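Local coordinates for octaprenyl Pyrophosphate Synthase (Helicobacter pylori, PDB 3TC1), which probably builds octaprenyl diphosphate by magnesium-dependent head-to-tail condensation of isopentenyl diphosphate units onto an allylic diphosphate primer, at residues E146-D151 with G223-P228; Q153-I158 with I199-D204; Y229-E234 with I269-K274. One frame throughout, in Å; residues are numbered along the deposited sequence.

Interaction 1: E146-D151 with G223-P228; sequences ECFNSD and GKTTLP
The loop 223-226 of this all-helical prenyl synthase, which leads into helix 227-233, brings T225 against F148 and N149 in the connection between helices 121-144 and 152-177. T225 lies at the centre of an inverse gamma turn and directs its side chain toward that connection. Its CG2 stands anti to the backbone N (with OG1 at chi1 -52°), so the methyl is carried against the N149 carbonyl, with T225 CG2 only 3.1 Å from N149 O. That oxygen is buried by the contact and has no polar partner in the model. The same methyl meets the F148 ring obliquely, 3.8 Å from T225 CG2 to F148 CE1, and F220 also packs on both residues. Two waters join the loops by polar links. One lies 2.7 Å from T225 OG1 and also within hydrogen-bonding distance of C147 O and G223 O. The other accepts from N149 ND2 at 2.7 Å and donates to T225 O at 2.8 Å. N149 is itself held by its own loop: ND2 donates to D151 O at 3.0 Å, while OD1 completes an Asx turn by accepting from D151 N at 2.9 Å, the donor lying 58° out of the amide carbonyl plane.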
loop_
_atom_site.group_PDB
_atom_site.type_symbol
_atom_site.label_atom_id
_atom_site.label_comp_id
_atom_site.label_asym_id
_atom_site.label_seq_id
_atom_site.Cartn_x
_atom_site.Cartn_y
_atom_site.Cartn_z
ATOM N N GLU B 146 -4.963 2.105 -21.775
ATOM C CA GLU B 146 -4.415 1.126 -22.710
ATOM C C GLU B 146 -4.678 1.509 -24.165
ATOM O O GLU B 146 -4.000 1.029 -25.071
ATOM C CB GLU B 146 -4.990 -0.266 -22.440
ATOM C CG GLU B 146 -4.381 -0.970 -21.239
ATOM C CD GLU B 146 -4.824 -2.417 -21.130
ATOM O OE1 GLU B 146 -4.615 -3.177 -22.100
ATOM O OE2 GLU B 146 -5.378 -2.795 -20.076
ATOM N N CYS B 147 -5.672 2.361 -24.391
ATOM C CA CYS B 147 -5.988 2.800 -25.749
ATOM C C CYS B 147 -6.654 4.165 -25.700
ATOM O O CYS B 147 -7.153 4.577 -24.653
ATOM C CB CYS B 147 -6.911 1.795 -26.446
ATOM S SG CYS B 147 -8.573 1.697 -25.762
ATOM N N PHE B 148 -6.652 4.870 -26.826
ATOM C CA PHE B 148 -7.270 6.187 -26.877
ATOM C C PHE B 148 -8.694 6.084 -26.343
ATOM O O PHE B 148 -9.427 5.160 -26.697
ATOM C CB PHE B 148 -7.303 6.712 -28.314
ATOM C CG PHE B 148 -7.949 8.063 -28.447
ATOM C CD1 PHE B 148 -7.220 9.224 -28.210
ATOM C CD2 PHE B 148 -9.298 8.169 -28.776
ATOM C CE1 PHE B 148 -7.830 10.474 -28.300
ATOM C CE2 PHE B 148 -9.916 9.409 -28.867
ATOM C CZ PHE B 148 -9.181 10.564 -28.628
ATOM N N ASN B 149 -9.078 7.027 -25.486
ATOM C CA ASN B 149 -10.423 7.032 -24.914
ATOM C C ASN B 149 -11.213 8.286 -25.277
ATOM O O ASN B 149 -10.736 9.401 -25.077
ATOM C CB ASN B 149 -10.360 6.933 -23.387
ATOM C CG ASN B 149 -11.704 7.210 -22.745
ATOM O OD1 ASN B 149 -12.704 6.589 -23.104
ATOM N ND2 ASN B 149 -11.739 8.150 -21.798
ATOM N N SER B 150 -12.427 8.102 -25.788
ATOM C CA SER B 150 -13.265 9.238 -26.155
ATOM C C SER B 150 -14.477 9.364 -25.228
ATOM O O SER B 150 -15.299 10.267 -25.395
ATOM C CB SER B 150 -13.750 9.093 -27.600
ATOM O OG SER B 150 -14.693 8.043 -27.703
ATOM N N ASP B 151 -14.588 8.454 -24.261
ATOM C CA ASP B 151 -15.708 8.475 -23.319
ATOM C C ASP B 151 -15.361 9.401 -22.160
ATOM O O ASP B 151 -14.583 9.035 -21.277
ATOM C CB ASP B 151 -15.984 7.067 -22.779
ATOM C CG ASP B 151 -17.252 6.999 -21.925
ATOM O OD1 ASP B 151 -17.684 8.044 -21.389
ATOM O OD2 ASP B 151 -17.809 5.892 -21.779
ATOM N N GLY B 223 -0.473 7.837 -22.501
ATOM C CA GLY B 223 -1.734 7.132 -22.648
ATOM C C GLY B 223 -2.945 7.728 -21.949
ATOM O O GLY B 223 -4.025 7.133 -21.969
ATOM N N LYS B 224 -2.790 8.896 -21.334
ATOM C CA LYS B 224 -3.912 9.531 -20.646
ATOM C C LYS B 224 -4.624 10.511 -21.567
ATOM O O LYS B 224 -4.032 11.508 -21.970
ATOM C CB LYS B 224 -3.426 10.290 -19.409
ATOM C CG LYS B 224 -2.791 9.417 -18.336
ATOM C CD LYS B 224 -2.287 10.271 -17.186
ATOM C CE LYS B 224 -1.566 9.432 -16.148
ATOM N NZ LYS B 224 -0.948 10.284 -15.093
ATOM N N THR B 225 -5.881 10.226 -21.909
ATOM C CA THR B 225 -6.650 11.125 -22.763
ATOM C C THR B 225 -7.388 12.101 -21.847
ATOM O O THR B 225 -8.534 11.864 -21.460
ATOM C CB THR B 225 -7.677 10.365 -23.630
ATOM O OG1 THR B 225 -7.022 9.296 -24.327
ATOM C CG2 THR B 225 -8.292 11.310 -24.658
ATOM N N THR B 226 -6.711 13.194 -21.503
ATOM C CA THR B 226 -7.257 14.207 -20.605
ATOM C C THR B 226 -8.319 15.088 -21.264
ATOM O O THR B 226 -8.525 15.021 -22.475
ATOM C CB THR B 226 -6.126 15.089 -20.036
ATOM O OG1 THR B 226 -5.418 15.721 -21.109
ATOM C CG2 THR B 226 -5.134 14.229 -19.251
ATOM N N LEU B 227 -8.985 15.916 -20.461
ATOM C CA LEU B 227 -10.054 16.778 -20.971
ATOM C C LEU B 227 -9.726 17.532 -22.265
ATOM O O LEU B 227 -10.522 17.532 -23.197
ATOM C CB LEU B 227 -10.507 17.770 -19.887
ATOM C CG LEU B 227 -11.816 18.512 -20.202
ATOM C CD1 LEU B 227 -12.906 17.505 -20.568
ATOM C CD2 LEU B 227 -12.241 19.353 -19.003
ATOM N N PRO B 228 -8.558 18.196 -22.338
ATOM C CA PRO B 228 -8.237 18.913 -23.575
ATOM C C PRO B 228 -8.360 18.015 -24.810
ATOM O O PRO B 228 -8.910 18.420 -25.830
ATOM C CB PRO B 228 -6.798 19.369 -23.345
ATOM C CG PRO B 228 -6.751 19.580 -21.861
ATOM C CD PRO B 228 -7.496 18.376 -21.334
HETATM O O HOH W 1 -6.691 6.934 -23.002
HETATM O O HOH W 2 -9.735 9.515 -20.587
#

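Interaction 2: Q153-I158 with I199-D204; sequences QKYWRI and IDDLLD. With MG (magnesium ion), chain D.
Y155 and D201 reach toward each other from facing helices whose CA atoms are 11.4 Å apart at this point, and they meet in a short hydrogen bond from Y155 OH to D201 OD2 of 2.5 Å. The carboxylate oxygen sits at the edge of the phenol ring, in its plane, while the ring and carboxylate planes are turned 53° apart. On the aspartate the hydroxyl is received on the anti side of OD2, 16° out of the carboxylate plane. Y155 spans the gap because CG lies anti to its backbone N (chi1 169°), sending the ring off helix 152-177, where L227 and L230 pack against one of its faces. D201 belongs to the sequence DDLLD, the second aspartate-rich DDxxD motif of prenyl synthases, which in this family binds substrate diphosphate through magnesium. Its neighbour D200 binds the magnesium ion directly through OD2 at 2.2 Å, five waters completing six ligands. D201 acts at one remove: its OD1 accepts from one of those waters at 2.7 Å, and that water is 2.3 Å from the magnesium ion. The OD1 atom also accepts from Q197 NE2. The third aspartate, D204, is engaged by the backbone N atoms of S218 and D219.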
loop_
_atom_site.group_PDB
_atom_site.type_symbol
_atom_site.label_atom_id
_atom_site.label_comp_id
_atom_site.label_asym_id
_atom_site.label_seq_id
_atom_site.Cartn_x
_atom_site.Cartn_y
_atom_site.Cartn_z
ATOM N N GLN B 153 -17.111 10.245 -19.653
ATOM C CA GLN B 153 -17.577 9.776 -18.351
ATOM C C GLN B 153 -16.519 8.952 -17.624
ATOM O O GLN B 153 -16.433 8.988 -16.398
ATOM C CB GLN B 153 -18.870 8.968 -18.494
ATOM C CG GLN B 153 -20.022 9.759 -19.107
ATOM C CD GLN B 153 -20.225 11.123 -18.454
ATOM O OE1 GLN B 153 -20.321 12.144 -19.143
ATOM N NE2 GLN B 153 -20.297 11.146 -17.127
ATOM N N LYS B 154 -15.704 8.221 -18.377
ATOM C CA LYS B 154 -14.655 7.410 -17.760
ATOM C C LYS B 154 -13.591 8.326 -17.185
ATOM O O LYS B 154 -13.035 8.060 -16.122
ATOM C CB LYS B 154 -14.034 6.463 -18.787
ATOM C CG LYS B 154 -15.022 5.469 -19.377
ATOM C CD LYS B 154 -14.330 4.509 -20.334
ATOM C CE LYS B 154 -15.339 3.597 -21.016
ATOM N NZ LYS B 154 -14.687 2.713 -22.020
ATOM N N TYR B 155 -13.317 9.413 -17.904
ATOM C CA TYR B 155 -12.337 10.407 -17.490
ATOM C C TYR B 155 -12.775 11.040 -16.173
ATOM O O TYR B 155 -11.988 11.142 -15.226
ATOM C CB TYR B 155 -12.213 11.491 -18.575
ATOM C CG TYR B 155 -11.426 12.709 -18.159
ATOM C CD1 TYR B 155 -10.037 12.673 -18.073
ATOM C CD2 TYR B 155 -12.076 13.898 -17.833
ATOM C CE1 TYR B 155 -9.312 13.795 -17.674
ATOM C CE2 TYR B 155 -11.365 15.025 -17.430
ATOM C CZ TYR B 155 -9.988 14.967 -17.352
ATOM O OH TYR B 155 -9.286 16.076 -16.943
ATOM N N TRP B 156 -14.033 11.466 -16.117
ATOM C CA TRP B 156 -14.579 12.095 -14.913
ATOM C C TRP B 156 -14.526 11.159 -13.709
ATOM O O TRP B 156 -14.257 11.591 -12.591
ATOM C CB TRP B 156 -16.019 12.543 -15.163
ATOM C CG TRP B 156 -16.126 13.693 -16.124
ATOM C CD1 TRP B 156 -16.939 13.775 -17.222
ATOM C CD2 TRP B 156 -15.407 14.928 -16.062
ATOM N NE1 TRP B 156 -16.768 14.988 -17.847
ATOM C CE2 TRP B 156 -15.834 15.715 -17.156
ATOM C CE3 TRP B 156 -14.444 15.451 -15.185
ATOM C CZ2 TRP B 156 -15.330 16.997 -17.399
ATOM C CZ3 TRP B 156 -13.943 16.728 -15.426
ATOM C CH2 TRP B 156 -14.388 17.486 -16.528
ATOM N N ARG B 157 -14.780 9.877 -13.941
ATOM C CA ARG B 157 -14.736 8.895 -12.860
ATOM C C ARG B 157 -13.315 8.784 -12.324
ATOM O O ARG B 157 -13.096 8.710 -11.111
ATOM C CB ARG B 157 -15.218 7.533 -13.364
ATOM C CG ARG B 157 -15.223 6.464 -12.289
ATOM C CD ARG B 157 -15.889 5.187 -12.760
ATOM N NE ARG B 157 -15.921 4.184 -11.698
ATOM C CZ ARG B 157 -16.550 3.019 -11.788
ATOM N NH1 ARG B 157 -17.207 2.700 -12.895
ATOM N NH2 ARG B 157 -16.521 2.169 -10.769
ATOM N N ILE B 158 -12.343 8.784 -13.230
ATOM C CA ILE B 158 -10.942 8.697 -12.829
ATOM C C ILE B 158 -10.523 9.931 -12.037
ATOM O O ILE B 158 -9.880 9.813 -10.994
ATOM C CB ILE B 158 -10.015 8.543 -14.057
ATOM C CG1 ILE B 158 -10.278 7.194 -14.731
ATOM C CG2 ILE B 158 -8.553 8.683 -13.634
ATOM C CD1 ILE B 158 -9.524 6.983 -16.040
ATOM N N ILE B 199 -7.220 21.842 -14.098
ATOM C CA ILE B 199 -6.179 22.840 -14.331
ATOM C C ILE B 199 -4.820 22.151 -14.440
ATOM O O ILE B 199 -3.943 22.580 -15.199
ATOM C CB ILE B 199 -6.124 23.888 -13.186
ATOM C CG1 ILE B 199 -7.398 24.736 -13.192
ATOM C CG2 ILE B 199 -4.882 24.761 -13.327
ATOM C CD1 ILE B 199 -7.659 25.468 -14.501
ATOM N N ASP B 200 -4.641 21.080 -13.680
ATOM C CA ASP B 200 -3.381 20.359 -13.736
ATOM C C ASP B 200 -3.236 19.713 -15.110
ATOM O O ASP B 200 -2.164 19.750 -15.713
ATOM C CB ASP B 200 -3.315 19.287 -12.662
ATOM C CG ASP B 200 -2.024 18.521 -12.712
ATOM O OD1 ASP B 200 -0.981 19.087 -12.314
ATOM O OD2 ASP B 200 -2.055 17.363 -13.169
ATOM N N ASP B 201 -4.319 19.125 -15.609
ATOM C CA ASP B 201 -4.278 18.501 -16.929
ATOM C C ASP B 201 -4.061 19.589 -17.978
ATOM O O ASP B 201 -3.399 19.374 -18.993
ATOM C CB ASP B 201 -5.590 17.762 -17.220
ATOM C CG ASP B 201 -5.737 16.483 -16.407
ATOM O OD1 ASP B 201 -4.774 16.115 -15.695
ATOM O OD2 ASP B 201 -6.813 15.839 -16.489
ATOM N N LEU B 202 -4.620 20.768 -17.722
ATOM C CA LEU B 202 -4.484 21.880 -18.649
ATOM C C LEU B 202 -3.023 22.338 -18.706
ATOM O O LEU B 202 -2.471 22.545 -19.787
ATOM C CB LEU B 202 -5.401 23.030 -18.216
ATOM C CG LEU B 202 -5.498 24.244 -19.144
ATOM C CD1 LEU B 202 -5.896 23.793 -20.540
ATOM C CD2 LEU B 202 -6.520 25.229 -18.590
ATOM N N LEU B 203 -2.396 22.471 -17.540
ATOM C CA LEU B 203 -1.004 22.899 -17.451
ATOM C C LEU B 203 -0.008 21.928 -18.084
ATOM O O LEU B 203 1.167 22.260 -18.263
ATOM C CB LEU B 203 -0.630 23.164 -15.992
ATOM C CG LEU B 203 -1.297 24.415 -15.410
ATOM C CD1 LEU B 203 -0.967 24.548 -13.929
ATOM C CD2 LEU B 203 -0.823 25.641 -16.189
ATOM N N ASP B 204 -0.471 20.732 -18.433
ATOM C CA ASP B 204 0.407 19.761 -19.067
ATOM C C ASP B 204 0.569 20.106 -20.535
ATOM O O ASP B 204 1.579 19.768 -21.160
ATOM C CB ASP B 204 -0.172 18.349 -18.980
ATOM C CG ASP B 204 0.735 17.303 -19.634
ATOM O OD1 ASP B 204 1.869 17.098 -19.150
ATOM O OD2 ASP B 204 0.323 16.682 -20.633
HETATM MG MG MG D . -0.495 16.427 -14.472
HETATM O O HOH W 3 -0.008 18.641 -15.502
HETATM O O HOH W 4 1.296 16.920 -13.131
HETATM O O HOH W 5 -2.134 15.909 -15.935
HETATM O O HOH W 6 0.869 15.212 -15.959
HETATM O O HOH W 7 -1.292 14.359 -13.301
#

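Interaction 3: Y229-E234 with I269-K274; sequences YLLLYE and IEETLK
L231 buries more surface than any other residue in this contact, and its CD1 methyl makes the nearest approach to helix 268-286, lodging beside both E271 and T272. Leucine and glutamate come from opposite directions, and the closest pair is L231 CD1 to E271 CG at 3.6 Å. E271 stretches its whole chain outward, CG anti to the backbone N (chi1 -177°) and the next torsion likewise extended, which lays the aliphatic part along the leucine and carries the carboxylate past it. The carboxylate therefore borders the hydrophobic side chain, with E271 OE1 3.7 Å from L231 CB and E271 OE2 4.0 Å from L231 CD2. T272, on the same helix, crosses the leucine obliquely, its OG1 lying 3.7 Å from L231 CD1. That hydroxyl is bonded to I268 O one turn back in its own helix, so toward L231 it offers a van der Waals surface. In the all-alpha prenyl synthase fold this contact joins the short helix 227-233 to helix 268-286, the last but one of the chain, and the two backbones come nearest at L231 and T272, where the CA atoms are 7.7 Å apart. The T272 side chain also packs on I198 and L202 of helix 182-205, so the threonine is shared among three helices. At the outer margin a water closes the polar side of the contact: it donates to L231 O at 2.8 Å and to E271 OE1 at 2.7 Å, tying the backbone carbonyl to the carboxylate without a direct hydrogen bond between the segments. K235 NZ forms a salt bridge with the same E271 OE1, which probably stabilises the carboxylate as an anion beside the leucine, and the similarly charged E234 is paired with K152 of helix 152-177.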
loop_
_atom_site.group_PDB
_atom_site.type_symbol
_atom_site.label_atom_id
_atom_site.label_comp_id
_atom_site.label_asym_id
_atom_site.label_seq_id
_atom_site.Cartn_x
_atom_site.Cartn_y
_atom_site.Cartn_z
ATOM N N TYR B 229 -7.842 16.794 -24.708
ATOM C CA TYR B 229 -7.878 15.843 -25.818
ATOM C C TYR B 229 -9.292 15.359 -26.099
ATOM O O TYR B 229 -9.663 15.136 -27.252
ATOM C CB TYR B 229 -6.952 14.660 -25.508
ATOM C CG TYR B 229 -5.492 15.059 -25.496
ATOM C CD1 TYR B 229 -4.747 15.097 -26.679
ATOM C CD2 TYR B 229 -4.866 15.447 -24.311
ATOM C CE1 TYR B 229 -3.415 15.513 -26.681
ATOM C CE2 TYR B 229 -3.531 15.868 -24.303
ATOM C CZ TYR B 229 -2.815 15.896 -25.490
ATOM O OH TYR B 229 -1.497 16.297 -25.481
ATOM N N LEU B 230 -10.080 15.194 -25.041
ATOM C CA LEU B 230 -11.463 14.761 -25.185
ATOM C C LEU B 230 -12.279 15.841 -25.903
ATOM O O LEU B 230 -13.012 15.554 -26.849
ATOM C CB LEU B 230 -12.064 14.478 -23.803
ATOM C CG LEU B 230 -11.474 13.228 -23.138
ATOM C CD1 LEU B 230 -11.712 13.251 -21.637
ATOM C CD2 LEU B 230 -12.103 11.993 -23.793
ATOM N N LEU B 231 -12.148 17.081 -25.445
ATOM C CA LEU B 231 -12.877 18.194 -26.055
ATOM C C LEU B 231 -12.419 18.419 -27.497
ATOM O O LEU B 231 -13.229 18.714 -28.376
ATOM C CB LEU B 231 -12.682 19.469 -25.226
ATOM C CG LEU B 231 -13.265 19.441 -23.806
ATOM C CD1 LEU B 231 -12.957 20.745 -23.091
ATOM C CD2 LEU B 231 -14.774 19.219 -23.879
ATOM N N LEU B 232 -11.119 18.279 -27.739
ATOM C CA LEU B 232 -10.580 18.448 -29.089
ATOM C C LEU B 232 -11.144 17.380 -30.019
ATOM O O LEU B 232 -11.620 17.680 -31.111
ATOM C CB LEU B 232 -9.047 18.342 -29.086
ATOM C CG LEU B 232 -8.412 18.427 -30.485
ATOM C CD1 LEU B 232 -8.713 19.799 -31.103
ATOM C CD2 LEU B 232 -6.909 18.203 -30.398
ATOM N N TYR B 233 -11.087 16.129 -29.573
ATOM C CA TYR B 233 -11.576 14.997 -30.359
ATOM C C TYR B 233 -13.015 15.183 -30.844
ATOM O O TYR B 233 -13.363 14.783 -31.954
ATOM C CB TYR B 233 -11.493 13.708 -29.534
ATOM C CG TYR B 233 -11.931 12.488 -30.304
ATOM C CD1 TYR B 233 -11.095 11.905 -31.256
ATOM C CD2 TYR B 233 -13.197 11.937 -30.113
ATOM C CE1 TYR B 233 -11.508 10.807 -32.000
ATOM C CE2 TYR B 233 -13.621 10.839 -30.853
ATOM C CZ TYR B 233 -12.771 10.280 -31.791
ATOM O OH TYR B 233 -13.174 9.186 -32.513
ATOM N N GLU B 234 -13.851 15.764 -29.992
ATOM C CA GLU B 234 -15.253 16.011 -30.319
ATOM C C GLU B 234 -15.455 17.065 -31.418
ATOM O O GLU B 234 -16.537 17.150 -32.005
ATOM C CB GLU B 234 -16.003 16.447 -29.054
ATOM C CG GLU B 234 -16.308 15.308 -28.093
ATOM C CD GLU B 234 -16.556 15.783 -26.671
ATOM O OE1 GLU B 234 -17.152 16.867 -26.493
ATOM O OE2 GLU B 234 -16.164 15.063 -25.728
ATOM N N ILE B 269 -8.341 25.452 -25.157
ATOM C CA ILE B 269 -7.786 25.956 -23.910
ATOM C C ILE B 269 -8.845 26.703 -23.103
ATOM O O ILE B 269 -9.021 26.448 -21.908
ATOM C CB ILE B 269 -6.576 26.892 -24.156
ATOM C CG1 ILE B 269 -5.527 26.187 -25.021
ATOM C CG2 ILE B 269 -5.981 27.332 -22.822
ATOM C CD1 ILE B 269 -4.995 24.895 -24.449
ATOM N N GLU B 270 -9.558 27.619 -23.749
ATOM C CA GLU B 270 -10.590 28.370 -23.044
ATOM C C GLU B 270 -11.744 27.454 -22.648
ATOM O O GLU B 270 -12.320 27.609 -21.575
ATOM C CB GLU B 270 -11.115 29.529 -23.905
ATOM C CG GLU B 270 -12.358 30.223 -23.334
ATOM C CD GLU B 270 -12.076 31.092 -22.114
ATOM O OE1 GLU B 270 -11.419 30.613 -21.164
ATOM O OE2 GLU B 270 -12.528 32.258 -22.107
ATOM N N GLU B 271 -12.078 26.495 -23.505
ATOM C CA GLU B 271 -13.172 25.579 -23.207
ATOM C C GLU B 271 -12.845 24.737 -21.973
ATOM O O GLU B 271 -13.710 24.494 -21.127
ATOM C CB GLU B 271 -13.465 24.673 -24.416
ATOM C CG GLU B 271 -14.647 23.724 -24.209
ATOM C CD GLU B 271 -15.006 22.921 -25.454
ATOM O OE1 GLU B 271 -14.112 22.664 -26.287
ATOM O OE2 GLU B 271 -16.183 22.525 -25.588
ATOM N N THR B 272 -11.591 24.308 -21.866
ATOM C CA THR B 272 -11.148 23.503 -20.733
ATOM C C THR B 272 -11.172 24.353 -19.467
ATOM O O THR B 272 -11.654 23.922 -18.411
ATOM C CB THR B 272 -9.707 22.972 -20.957
ATOM O OG1 THR B 272 -9.678 22.124 -22.113
ATOM C CG2 THR B 272 -9.230 22.171 -19.747
ATOM N N LEU B 273 -10.652 25.567 -19.583
ATOM C CA LEU B 273 -10.597 26.485 -18.457
ATOM C C LEU B 273 -11.985 26.767 -17.889
ATOM O O LEU B 273 -12.170 26.784 -16.672
ATOM C CB LEU B 273 -9.920 27.791 -18.888
ATOM C CG LEU B 273 -9.747 28.883 -17.833
ATOM C CD1 LEU B 273 -9.029 28.322 -16.611
ATOM C CD2 LEU B 273 -8.959 30.043 -18.436
ATOM N N LYS B 274 -12.957 26.988 -18.769
ATOM C CA LYS B 274 -14.323 27.260 -18.335
ATOM C C LYS B 274 -14.934 26.075 -17.586
ATOM O O LYS B 274 -15.730 26.257 -16.665
ATOM C CB LYS B 274 -15.204 27.621 -19.533
ATOM C CG LYS B 274 -14.872 28.968 -20.159
ATOM C CD LYS B 274 -15.853 29.312 -21.268
ATOM C CE LYS B 274 -15.533 30.658 -21.902
ATOM N NZ LYS B 274 -15.656 31.777 -20.926
HETATM O O HOH W 8 -15.198 20.555 -27.576
#

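Overall arrangement
The three contacts cluster on one side of the chain's centre, their own centres 9 to 12 Å apart. Along the sequence, interaction 2 falls between the two segments of interaction 1, and interaction 3 follows both. Helix 227-233 is the common element: it begins in interaction 1, continues into interaction 3, and sends L227 and L230 against Y155 of interaction 2. T226 also touches D201, 3.6 Å from T226 CG2 to D201 OD2, while L202 packs on T272. Helices 152-177, 182-205 and 268-286 thus meet around this short helix, connecting loop 223-226 and helix 268-286 to the magnesium-binding DDxxD motif.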